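Local coordinates for signal transduction protein TRAP (Staphylococcus aureus, PDB 4AE5) that probably relays quorum-sensing signals in its phosphorylated form, activating the agr system and RNAIII synthesis and so raising toxin production and biofilm formation, at residues H124-F129 against E159-P164; I116-A121 against D137-D142. All coordinates share one frame; numbering follows the deposited sequence.

Interaction 1 (H124-F129 against E159-P164); sequences HAYEDF and ERYLYP. With FMT (formic acid), chain E.
Tyr126 and Glu127 of the helix reach across to Glu159 and Tyr161 of the strand. Two tyrosine-to-glutamate hydrogen bonds join them, one running each way. Tyr126 OH donates a hydrogen bond to Glu159 OE2 at 2.7 Å. Tyr161 OH donates likewise to Glu127 OE2, also at 2.7 Å. The two backbones stay well apart, with the axes of the short segments 11.5 Å from each other and running roughly antiparallel. Long side chains therefore do the bridging.

The tight part lies around Tyr126, which is buried. Its CG is anti to the backbone N (chi1 172°), and this aims the ring at the strand. The Tyr126 hydroxyl meets the carboxylate of Glu159 from above its plane, 53° out of it. OE2 lies at the edge of the tyrosine ring. The rings of Tyr126 and Tyr161 touch obliquely, with Tyr126 CE2 4.0 Å from Tyr161 CE1. Phe67 and Cys69 of strand 67-73 pack against Tyr126, and so does Phe135.

The side around Glu127 is more open and more polar. Glu127 is partly exposed. Its CB does not point at the strand, but its extended chain brings OE2 to the edge of the Tyr161 ring. OE2 accepts through its anti lone pair. Nearby cations probably steady both carboxylates. Arg123 forms a salt bridge with Glu127 OE1. Lys130 forms one with Glu159 OE1 and is also hydrogen-bonded to Tyr161 OH.

On the strand, Arg160 NH1 donates to O2 of the bound formic acid at 2.8 Å; this molecule probably comes from the crystallisation liquor. The contact sets helix 123-131, the second helix of a ferredoxin-like beta-alpha-beta-beta-alpha-beta unit, against its last strand, 158-164, as in ABM domains.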
loop_
_atom_site.group_PDB
_atom_site.type_symbol
_atom_site.label_atom_id
_atom_site.label_comp_id
_atom_site.label_asym_id
_atom_site.label_seq_id
_atom_site.Cartn_x
_atom_site.Cartn_y
_atom_site.Cartn_z
ATOM N N HIS A 124 -10.980 -12.243 1.357
ATOM C CA HIS A 124 -10.614 -13.646 1.382
ATOM C C HIS A 124 -9.466 -13.962 0.418
ATOM O O HIS A 124 -8.617 -14.801 0.720
ATOM C CB HIS A 124 -11.788 -14.573 1.097
ATOM C CG HIS A 124 -12.764 -14.710 2.246
ATOM N ND1 HIS A 124 -12.473 -14.331 3.510
ATOM C CD2 HIS A 124 -14.028 -15.301 2.296
ATOM C CE1 HIS A 124 -13.516 -14.624 4.328
ATOM N NE2 HIS A 124 -14.465 -15.220 3.579
ATOM N N ALA A 125 -9.511 -13.372 -0.777
ATOM C CA ALA A 125 -8.510 -13.644 -1.804
ATOM C C ALA A 125 -7.117 -13.251 -1.306
ATOM O O ALA A 125 -6.137 -13.932 -1.588
ATOM C CB ALA A 125 -8.834 -12.877 -3.084
ATOM N N TYR A 126 -7.052 -12.127 -0.620
ATOM C CA TYR A 126 -5.755 -11.646 -0.077
ATOM C C TYR A 126 -5.308 -12.643 1.036
ATOM O O TYR A 126 -4.163 -13.034 1.092
ATOM C CB TYR A 126 -5.848 -10.214 0.439
ATOM C CG TYR A 126 -4.549 -9.848 1.168
ATOM C CD1 TYR A 126 -3.357 -9.684 0.440
ATOM C CD2 TYR A 126 -4.506 -9.829 2.575
ATOM C CE1 TYR A 126 -2.166 -9.362 1.103
ATOM C CE2 TYR A 126 -3.320 -9.559 3.262
ATOM C CZ TYR A 126 -2.164 -9.322 2.522
ATOM O OH TYR A 126 -1.016 -9.068 3.197
ATOM N N GLU A 127 -6.204 -13.040 1.924
ATOM C CA GLU A 127 -5.827 -13.938 3.021
ATOM C C GLU A 127 -5.420 -15.325 2.550
ATOM O O GLU A 127 -4.526 -15.908 3.113
ATOM C CB GLU A 127 -6.962 -14.018 4.066
ATOM C CG GLU A 127 -7.150 -12.689 4.758
ATOM C CD GLU A 127 -8.013 -12.711 5.978
ATOM O OE1 GLU A 127 -8.956 -13.508 6.050
ATOM O OE2 GLU A 127 -7.709 -11.890 6.885
ATOM N N ASP A 128 -6.016 -15.794 1.455
ATOM C CA ASP A 128 -5.516 -17.010 0.787
ATOM C C ASP A 128 -4.084 -16.847 0.211
ATOM O O ASP A 128 -3.234 -17.704 0.357
ATOM C CB ASP A 128 -6.511 -17.447 -0.270
ATOM C CG ASP A 128 -7.801 -17.947 0.372
ATOM O OD1 ASP A 128 -7.728 -18.191 1.590
ATOM O OD2 ASP A 128 -8.872 -17.933 -0.225
ATOM N N PHE A 129 -3.833 -15.697 -0.388
ATOM C CA PHE A 129 -2.522 -15.433 -0.962
ATOM C C PHE A 129 -1.489 -15.333 0.185
ATOM O O PHE A 129 -0.319 -15.856 0.139
ATOM C CB PHE A 129 -2.604 -14.132 -1.805
ATOM C CG PHE A 129 -1.254 -13.468 -2.065
ATOM C CD1 PHE A 129 -0.297 -14.147 -2.772
ATOM C CD2 PHE A 129 -0.986 -12.146 -1.639
ATOM C CE1 PHE A 129 0.934 -13.602 -3.048
ATOM C CE2 PHE A 129 0.262 -11.562 -1.943
ATOM C CZ PHE A 129 1.197 -12.296 -2.646
ATOM N N GLU A 159 -0.187 -5.002 9.332
ATOM C CA GLU A 159 -1.099 -4.895 8.185
ATOM C C GLU A 159 -2.271 -3.977 8.557
ATOM O O GLU A 159 -2.868 -4.125 9.641
ATOM C CB GLU A 159 -1.655 -6.293 7.871
ATOM C CG GLU A 159 -0.604 -7.183 7.205
ATOM C CD GLU A 159 -1.186 -8.487 6.700
ATOM O OE1 GLU A 159 -2.247 -8.874 7.195
ATOM O OE2 GLU A 159 -0.574 -9.145 5.810
ATOM N N ARG A 160 -2.568 -3.008 7.712
ATOM C CA ARG A 160 -3.846 -2.305 7.810
ATOM C C ARG A 160 -4.745 -2.710 6.678
ATOM O O ARG A 160 -4.470 -2.398 5.474
ATOM C CB ARG A 160 -3.632 -0.778 7.739
ATOM C CG ARG A 160 -4.988 -0.030 7.889
ATOM C CD ARG A 160 -4.857 1.483 8.156
ATOM N NE ARG A 160 -4.444 1.851 9.542
ATOM C CZ ARG A 160 -3.268 2.419 9.813
ATOM N NH1 ARG A 160 -2.409 2.726 8.792
ATOM N NH2 ARG A 160 -2.951 2.738 11.067
ATOM N N TYR A 161 -5.864 -3.349 6.994
ATOM C CA TYR A 161 -6.827 -3.713 5.901
ATOM C C TYR A 161 -7.701 -2.502 5.498
ATOM O O TYR A 161 -8.151 -1.760 6.364
ATOM C CB TYR A 161 -7.760 -4.844 6.331
ATOM C CG TYR A 161 -7.169 -6.232 6.401
ATOM C CD1 TYR A 161 -5.812 -6.483 6.171
ATOM C CD2 TYR A 161 -8.008 -7.330 6.724
ATOM C CE1 TYR A 161 -5.298 -7.798 6.209
ATOM C CE2 TYR A 161 -7.510 -8.624 6.811
ATOM C CZ TYR A 161 -6.174 -8.864 6.543
ATOM O OH TYR A 161 -5.703 -10.162 6.619
ATOM N N LEU A 162 -7.907 -2.308 4.194
ATOM C CA LEU A 162 -8.678 -1.203 3.570
ATOM C C LEU A 162 -9.852 -1.796 2.797
ATOM O O LEU A 162 -9.673 -2.504 1.775
ATOM C CB LEU A 162 -7.805 -0.360 2.606
ATOM C CG LEU A 162 -6.449 0.150 3.062
ATOM C CD1 LEU A 162 -5.835 1.146 2.029
ATOM C CD2 LEU A 162 -6.430 0.904 4.368
ATOM N N TYR A 163 -11.063 -1.581 3.316
ATOM C CA TYR A 163 -12.300 -2.055 2.658
ATOM C C TYR A 163 -12.983 -0.966 1.800
ATOM O O TYR A 163 -12.951 0.212 2.156
ATOM C CB TYR A 163 -13.340 -2.591 3.695
ATOM C CG TYR A 163 -12.842 -3.711 4.574
ATOM C CD1 TYR A 163 -12.069 -3.431 5.663
ATOM C CD2 TYR A 163 -13.128 -5.045 4.294
ATOM C CE1 TYR A 163 -11.557 -4.423 6.472
ATOM C CE2 TYR A 163 -12.633 -6.051 5.113
ATOM C CZ TYR A 163 -11.822 -5.711 6.193
ATOM O OH TYR A 163 -11.361 -6.683 7.092
ATOM N N PRO A 164 -13.603 -1.345 0.657
ATOM C CA PRO A 164 -14.324 -0.333 -0.144
ATOM C C PRO A 164 -15.485 0.250 0.595
ATOM O O PRO A 164 -16.112 -0.444 1.457
ATOM C CB PRO A 164 -14.921 -1.145 -1.311
ATOM C CG PRO A 164 -14.036 -2.333 -1.419
ATOM C CD PRO A 164 -13.723 -2.689 0.028
HETATM C C FMT E . -2.558 2.597 4.662
HETATM O O1 FMT E . -1.725 3.114 3.880
HETATM O O2 FMT E . -2.465 2.896 5.977
#

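Interaction 2 (I116-A121 against D137-D142). With FMT (formic acid), chain E.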
loop_
_atom_site.group_PDB
_atom_site.type_symbol
_atom_site.label_atom_id
_atom_site.label_comp_id
_atom_site.label_asym_id
_atom_site.label_seq_id
_atom_site.Cartn_x
_atom_site.Cartn_y
_atom_site.Cartn_z
ATOM N N ILE A 116 3.933 -1.654 1.411
ATOM C CA ILE A 116 3.468 -2.410 0.243
ATOM C C ILE A 116 1.916 -2.267 0.243
ATOM O O ILE A 116 1.306 -2.427 1.308
ATOM C CB ILE A 116 3.844 -3.897 0.289
ATOM C CG1 ILE A 116 5.351 -4.026 -0.072
ATOM C CG2 ILE A 116 2.938 -4.719 -0.715
ATOM C CD1 ILE A 116 5.896 -5.401 0.334
ATOM N N TYR A 117 1.324 -1.957 -0.912
ATOM C CA TYR A 117 -0.112 -2.210 -1.127
ATOM C C TYR A 117 -0.301 -3.466 -1.966
ATOM O O TYR A 117 0.240 -3.529 -3.076
ATOM C CB TYR A 117 -0.843 -1.042 -1.852
ATOM C CG TYR A 117 -1.121 0.277 -1.063
ATOM C CD1 TYR A 117 -0.953 0.356 0.341
ATOM C CD2 TYR A 117 -1.575 1.430 -1.704
ATOM C CE1 TYR A 117 -1.206 1.550 1.043
ATOM C CE2 TYR A 117 -1.858 2.631 -0.971
ATOM C CZ TYR A 117 -1.671 2.667 0.386
ATOM O OH TYR A 117 -1.912 3.821 1.135
ATOM N N PHE A 118 -1.160 -4.401 -1.497
ATOM C CA PHE A 118 -1.684 -5.494 -2.277
ATOM C C PHE A 118 -3.161 -5.218 -2.467
ATOM O O PHE A 118 -3.919 -5.005 -1.493
ATOM C CB PHE A 118 -1.455 -6.868 -1.627
ATOM C CG PHE A 118 -0.084 -7.457 -1.868
ATOM C CD1 PHE A 118 0.352 -7.830 -3.173
ATOM C CD2 PHE A 118 0.811 -7.636 -0.780
ATOM C CE1 PHE A 118 1.614 -8.450 -3.353
ATOM C CE2 PHE A 118 2.059 -8.255 -0.970
ATOM C CZ PHE A 118 2.477 -8.577 -2.294
ATOM N N GLY A 119 -3.551 -5.098 -3.726
ATOM C CA GLY A 119 -4.967 -4.995 -4.101
ATOM C C GLY A 119 -5.523 -6.320 -4.581
ATOM O O GLY A 119 -4.990 -6.976 -5.510
ATOM N N PHE A 120 -6.637 -6.722 -3.992
ATOM C CA PHE A 120 -7.263 -8.001 -4.444
ATOM C C PHE A 120 -8.772 -7.821 -4.604
ATOM O O PHE A 120 -9.335 -6.822 -4.118
ATOM C CB PHE A 120 -6.967 -9.108 -3.411
ATOM C CG PHE A 120 -5.691 -9.854 -3.621
ATOM C CD1 PHE A 120 -4.461 -9.258 -3.268
ATOM C CD2 PHE A 120 -5.682 -11.122 -4.152
ATOM C CE1 PHE A 120 -3.297 -9.935 -3.423
ATOM C CE2 PHE A 120 -4.496 -11.806 -4.331
ATOM C CZ PHE A 120 -3.300 -11.213 -4.001
ATOM N N ALA A 121 -9.430 -8.813 -5.269
ATOM C CA ALA A 121 -10.923 -8.837 -5.422
ATOM C C ALA A 121 -11.632 -8.608 -4.086
ATOM O O ALA A 121 -12.580 -7.827 -4.001
ATOM C CB ALA A 121 -11.401 -10.200 -6.038
ATOM N N ASP A 137 7.352 -16.539 2.007
ATOM C CA ASP A 137 8.782 -16.582 1.897
ATOM C C ASP A 137 9.375 -15.224 1.503
ATOM O O ASP A 137 10.647 -15.069 1.453
ATOM C CB ASP A 137 9.215 -17.669 0.910
ATOM C CG ASP A 137 8.967 -19.078 1.431
ATOM O OD1 ASP A 137 8.845 -19.345 2.647
ATOM O OD2 ASP A 137 8.856 -19.978 0.587
ATOM N N HIS A 138 8.497 -14.278 1.120
ATOM C CA HIS A 138 8.948 -12.955 0.608
ATOM C C HIS A 138 8.468 -11.695 1.333
ATOM O O HIS A 138 9.218 -10.697 1.386
ATOM C CB HIS A 138 8.692 -12.859 -0.909
ATOM C CG HIS A 138 9.245 -14.006 -1.658
ATOM N ND1 HIS A 138 10.554 -14.123 -1.958
ATOM C CD2 HIS A 138 8.640 -15.160 -2.116
ATOM C CE1 HIS A 138 10.759 -15.293 -2.581
ATOM N NE2 HIS A 138 9.594 -15.923 -2.664
ATOM N N PHE A 139 7.235 -11.699 1.866
ATOM C CA PHE A 139 6.558 -10.464 2.293
ATOM C C PHE A 139 6.160 -10.544 3.775
ATOM O O PHE A 139 5.608 -9.536 4.330
ATOM C CB PHE A 139 5.307 -10.132 1.426
ATOM C CG PHE A 139 5.613 -9.884 -0.043
ATOM C CD1 PHE A 139 6.398 -8.792 -0.418
ATOM C CD2 PHE A 139 5.155 -10.750 -1.021
ATOM C CE1 PHE A 139 6.660 -8.552 -1.758
ATOM C CE2 PHE A 139 5.445 -10.547 -2.377
ATOM C CZ PHE A 139 6.232 -9.458 -2.749
ATOM N N SER A 140 6.326 -11.723 4.395
ATOM C CA SER A 140 5.912 -11.900 5.823
ATOM C C SER A 140 6.910 -11.221 6.780
ATOM O O SER A 140 8.055 -10.946 6.403
ATOM C CB SER A 140 5.884 -13.358 6.262
ATOM O OG SER A 140 7.170 -13.962 6.056
ATOM N N LYS A 141 6.476 -11.113 8.031
ATOM C CA LYS A 141 7.319 -10.669 9.119
ATOM C C LYS A 141 8.582 -11.504 9.204
ATOM O O LYS A 141 9.683 -10.931 9.239
ATOM C CB LYS A 141 6.547 -10.787 10.450
ATOM C CG LYS A 141 7.160 -9.983 11.586
ATOM C CD LYS A 141 6.488 -10.224 12.970
ATOM C CE LYS A 141 7.215 -9.323 13.959
ATOM N NZ LYS A 141 6.540 -9.116 15.278
ATOM N N ASP A 142 8.417 -12.843 9.214
ATOM C CA ASP A 142 9.532 -13.772 9.250
ATOM C C ASP A 142 10.494 -13.516 8.073
ATOM O O ASP A 142 11.694 -13.349 8.287
ATOM C CB ASP A 142 9.069 -15.241 9.261
ATOM C CG ASP A 142 8.618 -15.711 10.695
ATOM O OD1 ASP A 142 8.761 -14.944 11.673
ATOM O OD2 ASP A 142 8.119 -16.829 10.869
HETATM C C FMT E . -2.558 2.597 4.662
HETATM O O1 FMT E . -1.725 3.114 3.880
HETATM O O2 FMT E . -2.465 2.896 5.977
#
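Phe118 and Phe139 both hold CG anti to their own carbonyl carbon, with chi1 at -82° and -62°. These torsions send the two rings toward each other from strand and loop. Ile116 turns CG1 the same way, and its nearly extended chi2 carries CD1 out to the Phe139 ring.

The two phenylalanines form a T-shaped stack. The edge of Phe118 points into a face of Phe139, with ring planes at 79° and ring centroids 5.0 Å apart. Phe118 CZ leads, 3.6 Å from Phe139 CE2. It lies over the rim of the Phe139 ring rather than its centre. The CB of His138 lies over the opposite face, also toward the rim. Ile116 CD1 touches another part of the same ring, 3.5 Å from Phe139 CD1. The Ile116 side chain crosses that of Phe139 at about a right angle.

All three residues are buried, and their contact is apolar. Phe139 also packs on Tyr103 of strand 100-108 and on Val90. Phe118 continues the aromatic cluster toward Phe129 of helix 123-131. Just after Phe139, Ser140 is the N-cap of helix 141-144. Ser140 OG caps the backbone N of Ala143, which helps fix where the loop passes into the helix.

Tyr117 lies on the other face of the strand. Its OH donates to O1 of the bound formic acid at 2.8 Å, at the edge of its own ring. Ile116 and Phe118 face the helical layer instead, in the sheet-to-helix core of the ferredoxin-like ABM unit.

How the interactions relate
The centres of interactions 1 and 2 are about 9 Å apart. Their segments interleave along the chain: 116-121, 124-129, 137-142, then 159-164. Strand 114-120 leads straight into helix 123-131, and helix 141-144 precedes strand 158-164. Both strands belong to the same antiparallel barrel, with strand 67-73 between them. The segments of the two interactions also touch each other: Phe129 CD2 is 3.4 Å from Phe120 CZ and Phe129 CE2 is 3.7 Å from Phe118 CE1. One formic acid molecule touches both, through Arg160 and Tyr117. Interaction 1 is the more polar and interaction 2 wholly apolar. Together they place helix 123-131 and the loop before helix 141-144 against the same outer face of the sheet.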